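Long-range contacts in NEQ263 (Nanoarchaeum equitans Kin4-M, PDB 5BN3), which probably binds ATP as one of the two partners, NeqA and NeqB, that build the catalytic core of an unusual archaeal ATP synthase: residues B[113-118]-B[145-150]; B[130-135]-B[275-280]; B[249-254]-B[289-294]. All coordinates share one frame; numbering follows the deposited sequence.

Interaction 1: residues B[113-118]-B[145-150]; sequences TGISSI and LQIARN
An ST turn at Thr113, running into the N-cap of helix 116-119 at Ile115, is packed against helix 140-151 through Thr113, Ile115 and Ile118 on one side and Gln146, Ile147 and Asn150 on the other. The turn is closed by Thr113 OG1, which accepts from Ile115 N at 3.0 Å (155° at the hydrogen) and also bonds to Asp119. Gly114 completes it at backbone angles where a side chain would jam against the carbonyl O of Thr113. The apolar centre is Ile147: its CG1 meets Ile115 CD1 at 3.9 Å and its CD1 meets Ile118 CD1 at 3.8 Å, each pair of side chains crossing at roughly a right angle. In the P-loop NTPase fold of this family, helix 140-151 follows strand 131-134, in the position of the helix that follows the P-loop, and the turn covers its C-terminal half. Gln146, with CG anti to its backbone nitrogen (chi1 -175°) and the chain extended beyond, lays its CG and amide obliquely across the CG1-CD1 arm of Ile115, Gln146 CG to Ile115 CD1 4.0 Å, while OE1 bonds to Tyr315. As the helix nears its end, Asn150 N turns to Ile147 O, and the side-chain amide takes the carbonyl one turn back, ND2 to Gln146 O at 2.8 Å, although bent (130°). The same ND2 lies 3.1 Å from Thr113 O, at an angle too poor for a bond. With an alanine here, Gln146 O would probably lose its amide donor, and Thr113 O part of its cover, CB alone remaining beside it. Further out, Gly114 O and Ser116 N are both held by the Gln386 amide.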
loop_
_atom_site.group_PDB
_atom_site.type_symbol
_atom_site.label_atom_id
_atom_site.label_comp_id
_atom_site.label_asym_id
_atom_site.label_seq_id
_atom_site.Cartn_x
_atom_site.Cartn_y
_atom_site.Cartn_z
ATOM N N THR B 113 -16.525 -1.838 39.077
ATOM C CA THR B 113 -17.561 -1.694 38.066
ATOM C C THR B 113 -18.676 -2.703 38.274
ATOM O O THR B 113 -19.798 -2.498 37.816
ATOM C CB THR B 113 -16.987 -1.881 36.646
ATOM O OG1 THR B 113 -16.546 -3.235 36.478
ATOM C CG2 THR B 113 -15.817 -0.941 36.422
ATOM N N GLY B 114 -18.358 -3.799 38.959
ATOM C CA GLY B 114 -19.311 -4.877 39.148
ATOM C C GLY B 114 -19.296 -5.839 37.978
ATOM O O GLY B 114 -20.071 -6.796 37.932
ATOM N N ILE B 115 -18.405 -5.575 37.029
ATOM C CA ILE B 115 -18.259 -6.401 35.837
ATOM C C ILE B 115 -17.020 -7.287 35.974
ATOM O O ILE B 115 -15.898 -6.785 36.031
ATOM C CB ILE B 115 -18.141 -5.511 34.580
ATOM C CG1 ILE B 115 -19.351 -4.573 34.483
ATOM C CG2 ILE B 115 -18.019 -6.359 33.327
ATOM C CD1 ILE B 115 -19.166 -3.422 33.510
ATOM N N SER B 116 -17.228 -8.601 36.023
ATOM C CA SER B 116 -16.150 -9.554 36.295
ATOM C C SER B 116 -14.996 -9.478 35.302
ATOM O O SER B 116 -13.831 -9.491 35.695
ATOM C CB SER B 116 -16.700 -10.981 36.323
ATOM O OG SER B 116 -17.715 -11.115 37.297
ATOM N N SER B 117 -15.325 -9.407 34.016
ATOM C CA SER B 117 -14.314 -9.362 32.963
ATOM C C SER B 117 -13.419 -8.127 33.057
ATOM O O SER B 117 -12.330 -8.097 32.483
ATOM C CB SER B 117 -14.975 -9.448 31.586
ATOM O OG SER B 117 -15.967 -8.453 31.422
ATOM N N ILE B 118 -13.878 -7.115 33.788
ATOM C CA ILE B 118 -13.069 -5.928 34.054
ATOM C C ILE B 118 -12.401 -5.994 35.430
ATOM O O ILE B 118 -11.178 -5.908 35.536
ATOM C CB ILE B 118 -13.920 -4.643 33.975
ATOM C CG1 ILE B 118 -14.362 -4.380 32.531
ATOM C CG2 ILE B 118 -13.144 -3.450 34.512
ATOM C CD1 ILE B 118 -15.234 -3.145 32.373
ATOM N N LEU B 145 -22.198 2.667 29.793
ATOM C CA LEU B 145 -23.309 3.019 30.671
ATOM C C LEU B 145 -23.355 2.137 31.912
ATOM O O LEU B 145 -23.646 2.615 33.008
ATOM C CB LEU B 145 -24.637 2.932 29.914
ATOM C CG LEU B 145 -24.897 4.053 28.908
ATOM C CD1 LEU B 145 -26.183 3.815 28.136
ATOM C CD2 LEU B 145 -24.961 5.371 29.643
ATOM N N GLN B 146 -23.072 0.849 31.740
ATOM C CA GLN B 146 -23.044 -0.073 32.873
ATOM C C GLN B 146 -21.897 0.276 33.823
ATOM O O GLN B 146 -22.028 0.152 35.041
ATOM C CB GLN B 146 -22.936 -1.528 32.391
ATOM C CG GLN B 146 -23.019 -2.552 33.521
ATOM C CD GLN B 146 -23.118 -3.983 33.024
ATOM O OE1 GLN B 146 -23.042 -4.244 31.825
ATOM N NE2 GLN B 146 -23.291 -4.920 33.953
ATOM N N ILE B 147 -20.779 0.726 33.260
ATOM C CA ILE B 147 -19.651 1.181 34.066
ATOM C C ILE B 147 -20.014 2.462 34.815
ATOM O O ILE B 147 -19.832 2.549 36.029
ATOM C CB ILE B 147 -18.401 1.429 33.195
ATOM C CG1 ILE B 147 -17.786 0.098 32.751
ATOM C CG2 ILE B 147 -17.370 2.240 33.954
ATOM C CD1 ILE B 147 -16.681 0.254 31.718
ATOM N N ALA B 148 -20.533 3.447 34.087
ATOM C CA ALA B 148 -20.916 4.727 34.677
ATOM C C ALA B 148 -21.940 4.566 35.798
ATOM O O ALA B 148 -21.891 5.281 36.802
ATOM C CB ALA B 148 -21.449 5.657 33.603
ATOM N N ARG B 149 -22.864 3.626 35.621
ATOM C CA ARG B 149 -23.909 3.359 36.608
ATOM C C ARG B 149 -23.329 2.952 37.962
ATOM O O ARG B 149 -23.900 3.262 39.008
ATOM C CB ARG B 149 -24.847 2.259 36.094
ATOM C CG ARG B 149 -26.107 2.055 36.928
ATOM C CD ARG B 149 -26.716 0.681 36.689
ATOM N NE ARG B 149 -26.848 0.373 35.267
ATOM C CZ ARG B 149 -26.730 -0.848 34.754
ATOM N NH1 ARG B 149 -26.479 -1.881 35.547
ATOM N NH2 ARG B 149 -26.858 -1.038 33.450
ATOM N N ASN B 150 -22.183 2.276 37.943
ATOM C CA ASN B 150 -21.629 1.688 39.163
ATOM C C ASN B 150 -20.442 2.422 39.798
ATOM O O ASN B 150 -20.212 2.295 41.001
ATOM C CB ASN B 150 -21.282 0.213 38.931
ATOM C CG ASN B 150 -22.511 -0.643 38.686
ATOM O OD1 ASN B 150 -23.337 -0.830 39.580
ATOM N ND2 ASN B 150 -22.632 -1.176 37.476
#

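Interaction 2: residues B[130-135]-B[275-280]; sequences IAIFSP and TLIPML
Ile130 enters the parallel pairing with strand 273-281 by giving its backbone N to Leu276 O at 3.0 Å. Its own carbonyl finds no N-H opposite, because the residue due to donate is Pro278; instead Pro278 CD rests 3.3 Å from Ile130 O, and Ile277 CA approaches that oxygen at 3.3 Å in a CA-H...O contact. One rung of the ladder is thus replaced by carbon contacts. Beyond Ala131 the regular pattern resumes: Ile132 N donates to Pro278 O at 3.0 Å, and Ile132 O receives Leu280 N at 3.0 Å, a nearly straight bond (169°). The Ile132 side chain lies alongside that of Met279, CB to CG 4.1 Å, while its CD1 end reaches over to CG2 of Ile277. Phe133 turns to the other face, where its ring carbons CD1 and CE1 lie beside the Leu280 branches, CD1 to Leu280 CD1 at 3.7 Å. Leu280 holds CG between its backbone N and carbonyl carbon (chi1 59°), which brings both methyls to the Phe133 ring. Ser134 N donates to Leu280 O, and the backbone pairing runs on to Met282; Ser134 OG bonds to Pro135 O. The strand axes differ by only 15°, as in the central parallel sheet of a P-loop NTPase domain. Strand 131-134 lies between 273-281 and 301-304, the latter bonded through Tyr303. Helix 140-151 covers the Ile132 and Met279 face through Met140, whereas helix 290-296 covers Phe133 and Leu280 through Thr295; strand 220-226 flanks 273-281 on its far side.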
loop_
_atom_site.group_PDB
_atom_site.type_symbol
_atom_site.label_atom_id
_atom_site.label_comp_id
_atom_site.label_asym_id
_atom_site.label_seq_id
_atom_site.Cartn_x
_atom_site.Cartn_y
_atom_site.Cartn_z
ATOM N N ILE B 130 -8.661 5.250 30.505
ATOM C CA ILE B 130 -8.696 3.958 29.833
ATOM C C ILE B 130 -9.774 3.933 28.753
ATOM O O ILE B 130 -10.913 4.333 28.990
ATOM C CB ILE B 130 -8.875 2.803 30.846
ATOM C CG1 ILE B 130 -9.019 1.463 30.128
ATOM C CG2 ILE B 130 -10.075 3.051 31.730
ATOM C CD1 ILE B 130 -8.561 0.289 30.972
ATOM N N ALA B 131 -9.402 3.481 27.560
ATOM C CA ALA B 131 -10.302 3.539 26.416
ATOM C C ALA B 131 -11.109 2.261 26.232
ATOM O O ALA B 131 -10.726 1.195 26.711
ATOM C CB ALA B 131 -9.522 3.845 25.156
ATOM N N ILE B 132 -12.235 2.378 25.536
ATOM C CA ILE B 132 -12.953 1.210 25.045
ATOM C C ILE B 132 -12.809 1.183 23.522
ATOM O O ILE B 132 -13.187 2.143 22.846
ATOM C CB ILE B 132 -14.448 1.251 25.430
ATOM C CG1 ILE B 132 -14.614 1.278 26.953
ATOM C CG2 ILE B 132 -15.187 0.049 24.850
ATOM C CD1 ILE B 132 -16.048 1.483 27.403
ATOM N N PHE B 133 -12.240 0.102 22.993
ATOM C CA PHE B 133 -12.104 -0.074 21.549
ATOM C C PHE B 133 -13.187 -1.040 21.103
ATOM O O PHE B 133 -13.330 -2.118 21.684
ATOM C CB PHE B 133 -10.749 -0.698 21.185
ATOM C CG PHE B 133 -9.559 0.199 21.416
ATOM C CD1 PHE B 133 -9.706 1.490 21.900
ATOM C CD2 PHE B 133 -8.280 -0.260 21.130
ATOM C CE1 PHE B 133 -8.596 2.301 22.108
ATOM C CE2 PHE B 133 -7.170 0.544 21.333
ATOM C CZ PHE B 133 -7.330 1.827 21.824
ATOM N N SER B 134 -13.940 -0.680 20.070
ATOM C CA SER B 134 -14.997 -1.567 19.587
ATOM C C SER B 134 -15.032 -1.691 18.069
ATOM O O SER B 134 -14.818 -0.713 17.354
ATOM C CB SER B 134 -16.369 -1.114 20.100
ATOM O OG SER B 134 -17.407 -1.921 19.561
ATOM N N PRO B 135 -15.296 -2.910 17.577
ATOM C CA PRO B 135 -15.664 -3.097 16.171
ATOM C C PRO B 135 -16.988 -2.389 15.934
ATOM O O PRO B 135 -17.747 -2.206 16.890
ATOM C CB PRO B 135 -15.877 -4.613 16.062
ATOM C CG PRO B 135 -15.123 -5.203 17.217
ATOM C CD PRO B 135 -15.211 -4.186 18.314
ATOM N N THR B 275 -11.482 10.734 36.145
ATOM C CA THR B 275 -11.410 9.419 35.516
ATOM C C THR B 275 -11.973 9.541 34.102
ATOM O O THR B 275 -13.106 9.987 33.908
ATOM C CB THR B 275 -12.181 8.354 36.319
ATOM O OG1 THR B 275 -11.653 8.286 37.649
ATOM C CG2 THR B 275 -12.046 6.989 35.663
ATOM N N LEU B 276 -11.174 9.153 33.113
ATOM C CA LEU B 276 -11.512 9.414 31.719
ATOM C C LEU B 276 -11.658 8.128 30.916
ATOM O O LEU B 276 -10.761 7.288 30.903
ATOM C CB LEU B 276 -10.445 10.316 31.090
ATOM C CG LEU B 276 -10.579 10.667 29.609
ATOM C CD1 LEU B 276 -11.905 11.342 29.354
ATOM C CD2 LEU B 276 -9.438 11.569 29.173
ATOM N N ILE B 277 -12.798 7.980 30.249
ATOM C CA ILE B 277 -13.038 6.821 29.397
ATOM C C ILE B 277 -13.391 7.256 27.973
ATOM O O ILE B 277 -14.553 7.531 27.669
ATOM C CB ILE B 277 -14.151 5.916 29.970
ATOM C CG1 ILE B 277 -13.797 5.477 31.396
ATOM C CG2 ILE B 277 -14.362 4.699 29.086
ATOM C CD1 ILE B 277 -14.851 4.607 32.057
ATOM N N PRO B 278 -12.376 7.341 27.101
ATOM C CA PRO B 278 -12.609 7.652 25.688
ATOM C C PRO B 278 -13.085 6.399 24.972
ATOM O O PRO B 278 -12.550 5.320 25.219
ATOM C CB PRO B 278 -11.214 8.035 25.169
ATOM C CG PRO B 278 -10.335 8.161 26.393
ATOM C CD PRO B 278 -10.940 7.250 27.410
ATOM N N MET B 279 -14.079 6.530 24.107
ATOM C CA MET B 279 -14.582 5.385 23.363
ATOM C C MET B 279 -14.355 5.610 21.880
ATOM O O MET B 279 -14.539 6.722 21.379
ATOM C CB MET B 279 -16.072 5.186 23.634
ATOM C CG MET B 279 -16.405 4.786 25.060
ATOM S SD MET B 279 -18.183 4.810 25.334
ATOM C CE MET B 279 -18.434 6.542 25.704
ATOM N N LEU B 280 -13.949 4.558 21.177
ATOM C CA LEU B 280 -13.766 4.657 19.732
ATOM C C LEU B 280 -14.153 3.390 18.984
ATOM O O LEU B 280 -14.083 2.281 19.522
ATOM C CB LEU B 280 -12.333 5.082 19.381
ATOM C CG LEU B 280 -11.145 4.224 19.823
ATOM C CD1 LEU B 280 -10.828 3.143 18.803
ATOM C CD2 LEU B 280 -9.922 5.099 20.049
#

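Interaction 3: residues B[249-254]-B[289-294]; sequences RGYPAY and HVVPDL. With GOL (glycerol), chain S.
His289 sets its CD2 over the centre of the Arg249 guanidinium, 3.7 Å above that plane, with the two planes inclined by 55°. Over one face of the imidazole, toward the rim, lies O2 of a glycerol; at its edge, in plane, are Tyr251 OH and a water that bridges this hydroxyl (3.0 Å) to His289 NE2 (3.2 Å). The Tyr251 ring is met obliquely by Val290, whose CG1 comes to 3.4 Å from CD2. Val290 places that methyl between its backbone N and carbonyl carbon (chi1 60°), facing the ring. His289 is also the N-cap of helix 290-296: its ND1 accepts from Val291 N at 3.2 Å, the donor tilted 27° out of the ring plane, a capping bond that probably limits rotation of the imidazole and so steadies the edge near Tyr251 OH. The loop ahead of helix 255-263 is in this way tied to the start of helix 290-296. Glycerol O2, probably from the crystallisation liquor, accepts from Arg249 NE at 2.9 Å and weakly from Val290 N. On the guanidinium side turned away from the glycerol, Arg249 NH1 forms a salt bridge to Glu342 of a neighbouring V-type ATP synthase alpha chain, while Arg236 makes a cation-pi contact with Tyr251.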
loop_
_atom_site.group_PDB
_atom_site.type_symbol
_atom_site.label_atom_id
_atom_site.label_comp_id
_atom_site.label_asym_id
_atom_site.label_seq_id
_atom_site.Cartn_x
_atom_site.Cartn_y
_atom_site.Cartn_z
ATOM N N ARG B 249 -3.293 8.296 5.833
ATOM C CA ARG B 249 -4.740 8.364 5.586
ATOM C C ARG B 249 -5.317 9.775 5.651
ATOM O O ARG B 249 -6.501 9.951 5.945
ATOM C CB ARG B 249 -5.515 7.452 6.547
ATOM C CG ARG B 249 -5.404 5.964 6.248
ATOM C CD ARG B 249 -6.169 5.146 7.280
ATOM N NE ARG B 249 -5.890 3.714 7.186
ATOM C CZ ARG B 249 -6.748 2.806 6.727
ATOM N NH1 ARG B 249 -7.956 3.174 6.321
ATOM N NH2 ARG B 249 -6.399 1.527 6.682
ATOM N N GLY B 250 -4.488 10.777 5.380
ATOM C CA GLY B 250 -4.947 12.154 5.410
ATOM C C GLY B 250 -4.923 12.794 6.786
ATOM O O GLY B 250 -5.027 14.017 6.902
ATOM N N TYR B 251 -4.799 11.977 7.832
ATOM C CA TYR B 251 -4.750 12.496 9.197
ATOM C C TYR B 251 -3.512 13.367 9.394
ATOM O O TYR B 251 -2.447 13.063 8.851
ATOM C CB TYR B 251 -4.763 11.350 10.213
ATOM C CG TYR B 251 -6.069 10.582 10.264
ATOM C CD1 TYR B 251 -7.201 11.136 10.844
ATOM C CD2 TYR B 251 -6.162 9.300 9.746
ATOM C CE1 TYR B 251 -8.392 10.436 10.898
ATOM C CE2 TYR B 251 -7.345 8.592 9.799
ATOM C CZ TYR B 251 -8.453 9.165 10.373
ATOM O OH TYR B 251 -9.629 8.458 10.421
ATOM N N PRO B 252 -3.649 14.455 10.167
ATOM C CA PRO B 252 -2.526 15.376 10.385
ATOM C C PRO B 252 -1.359 14.710 11.110
ATOM O O PRO B 252 -1.561 13.768 11.880
ATOM C CB PRO B 252 -3.133 16.479 11.264
ATOM C CG PRO B 252 -4.351 15.864 11.880
ATOM C CD PRO B 252 -4.872 14.898 10.860
ATOM N N ALA B 253 -0.153 15.207 10.862
ATOM C CA ALA B 253 1.061 14.651 11.450
ATOM C C ALA B 253 1.081 14.732 12.975
ATOM O O ALA B 253 1.735 13.926 13.639
ATOM C CB ALA B 253 2.270 15.357 10.875
ATOM N N TYR B 254 0.367 15.710 13.522
ATOM C CA TYR B 254 0.344 15.940 14.963
ATOM C C TYR B 254 -0.832 15.251 15.658
ATOM O O TYR B 254 -1.192 15.623 16.772
ATOM C CB TYR B 254 0.306 17.444 15.249
ATOM C CG TYR B 254 -0.756 18.183 14.472
ATOM C CD1 TYR B 254 -2.063 18.251 14.933
ATOM C CD2 TYR B 254 -0.450 18.818 13.280
ATOM C CE1 TYR B 254 -3.032 18.926 14.226
ATOM C CE2 TYR B 254 -1.409 19.495 12.571
ATOM C CZ TYR B 254 -2.698 19.546 13.044
ATOM O OH TYR B 254 -3.661 20.223 12.333
ATOM N N HIS B 289 -5.260 0.376 13.016
ATOM C CA HIS B 289 -5.660 1.623 12.378
ATOM C C HIS B 289 -5.120 2.776 13.217
ATOM O O HIS B 289 -5.033 2.666 14.438
ATOM C CB HIS B 289 -7.181 1.712 12.265
ATOM C CG HIS B 289 -7.667 2.932 11.546
ATOM N ND1 HIS B 289 -7.836 4.147 12.172
ATOM C CD2 HIS B 289 -8.032 3.120 10.253
ATOM C CE1 HIS B 289 -8.280 5.034 11.297
ATOM N NE2 HIS B 289 -8.408 4.434 10.127
ATOM N N VAL B 290 -4.756 3.876 12.563
ATOM C CA VAL B 290 -4.065 4.974 13.240
ATOM C C VAL B 290 -4.777 5.503 14.494
ATOM O O VAL B 290 -4.119 5.836 15.479
ATOM C CB VAL B 290 -3.744 6.128 12.259
ATOM C CG1 VAL B 290 -5.010 6.675 11.657
ATOM C CG2 VAL B 290 -2.977 7.234 12.959
ATOM N N VAL B 291 -6.107 5.563 14.479
ATOM C CA VAL B 291 -6.829 6.086 15.643
ATOM C C VAL B 291 -6.752 5.183 16.890
ATOM O O VAL B 291 -6.344 5.645 17.955
ATOM C CB VAL B 291 -8.289 6.480 15.311
ATOM C CG1 VAL B 291 -9.021 6.931 16.563
ATOM C CG2 VAL B 291 -8.311 7.579 14.261
ATOM N N PRO B 292 -7.135 3.896 16.772
ATOM C CA PRO B 292 -6.944 3.070 17.973
ATOM C C PRO B 292 -5.475 2.856 18.334
ATOM O O PRO B 292 -5.167 2.700 19.516
ATOM C CB PRO B 292 -7.597 1.732 17.598
ATOM C CG PRO B 292 -7.632 1.719 16.105
ATOM C CD PRO B 292 -7.826 3.154 15.701
ATOM N N ASP B 293 -4.588 2.837 17.342
ATOM C CA ASP B 293 -3.169 2.627 17.612
ATOM C C ASP B 293 -2.557 3.775 18.412
ATOM O O ASP B 293 -1.866 3.544 19.407
ATOM C CB ASP B 293 -2.389 2.416 16.310
ATOM C CG ASP B 293 -0.921 2.153 16.552
ATOM O OD1 ASP B 293 -0.594 1.095 17.135
ATOM O OD2 ASP B 293 -0.083 2.994 16.159
ATOM N N LEU B 294 -2.811 5.009 17.984
ATOM C CA LEU B 294 -2.306 6.175 18.711
ATOM C C LEU B 294 -2.952 6.287 20.090
ATOM O O LEU B 294 -2.289 6.642 21.067
ATOM C CB LEU B 294 -2.528 7.464 17.911
ATOM C CG LEU B 294 -1.726 7.632 16.618
ATOM C CD1 LEU B 294 -1.910 9.028 16.041
ATOM C CD2 LEU B 294 -0.252 7.340 16.845
HETATM C C1 GOL S . -1.843 2.361 9.112
HETATM O O1 GOL S . -1.408 3.670 9.409
HETATM C C2 GOL S . -3.275 2.170 9.604
HETATM O O2 GOL S . -4.026 3.343 9.370
HETATM C C3 GOL S . -3.917 0.997 8.871
HETATM O O3 GOL S . -3.479 -0.213 9.455
HETATM O O HOH W 1 -9.975 6.471 8.250
#

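In the fold
From the N terminus, interaction 1 closes first: the chain leaves 113-118, runs through strand 131-134 and returns in helix 140-151. Interaction 2 opens inside that loop, at 130-135, and closes only at 275-280, so the two cross; they touch where Ile147 CG2 packs on Ile277 CD1 at 3.9 Å. Interaction 3 opens at 249-254, within the long loop of interaction 2, and closes beyond it at 289-294, crossing it in turn, with Phe133 CZ 3.3 Å from Pro292 O. Interactions 1 and 3 follow in series on opposite sides of the chain's centre, about 29 Å between centres. The paired parallel strands of interaction 2 therefore stand between the helix packed in interaction 1 and the helix start anchored in interaction 3.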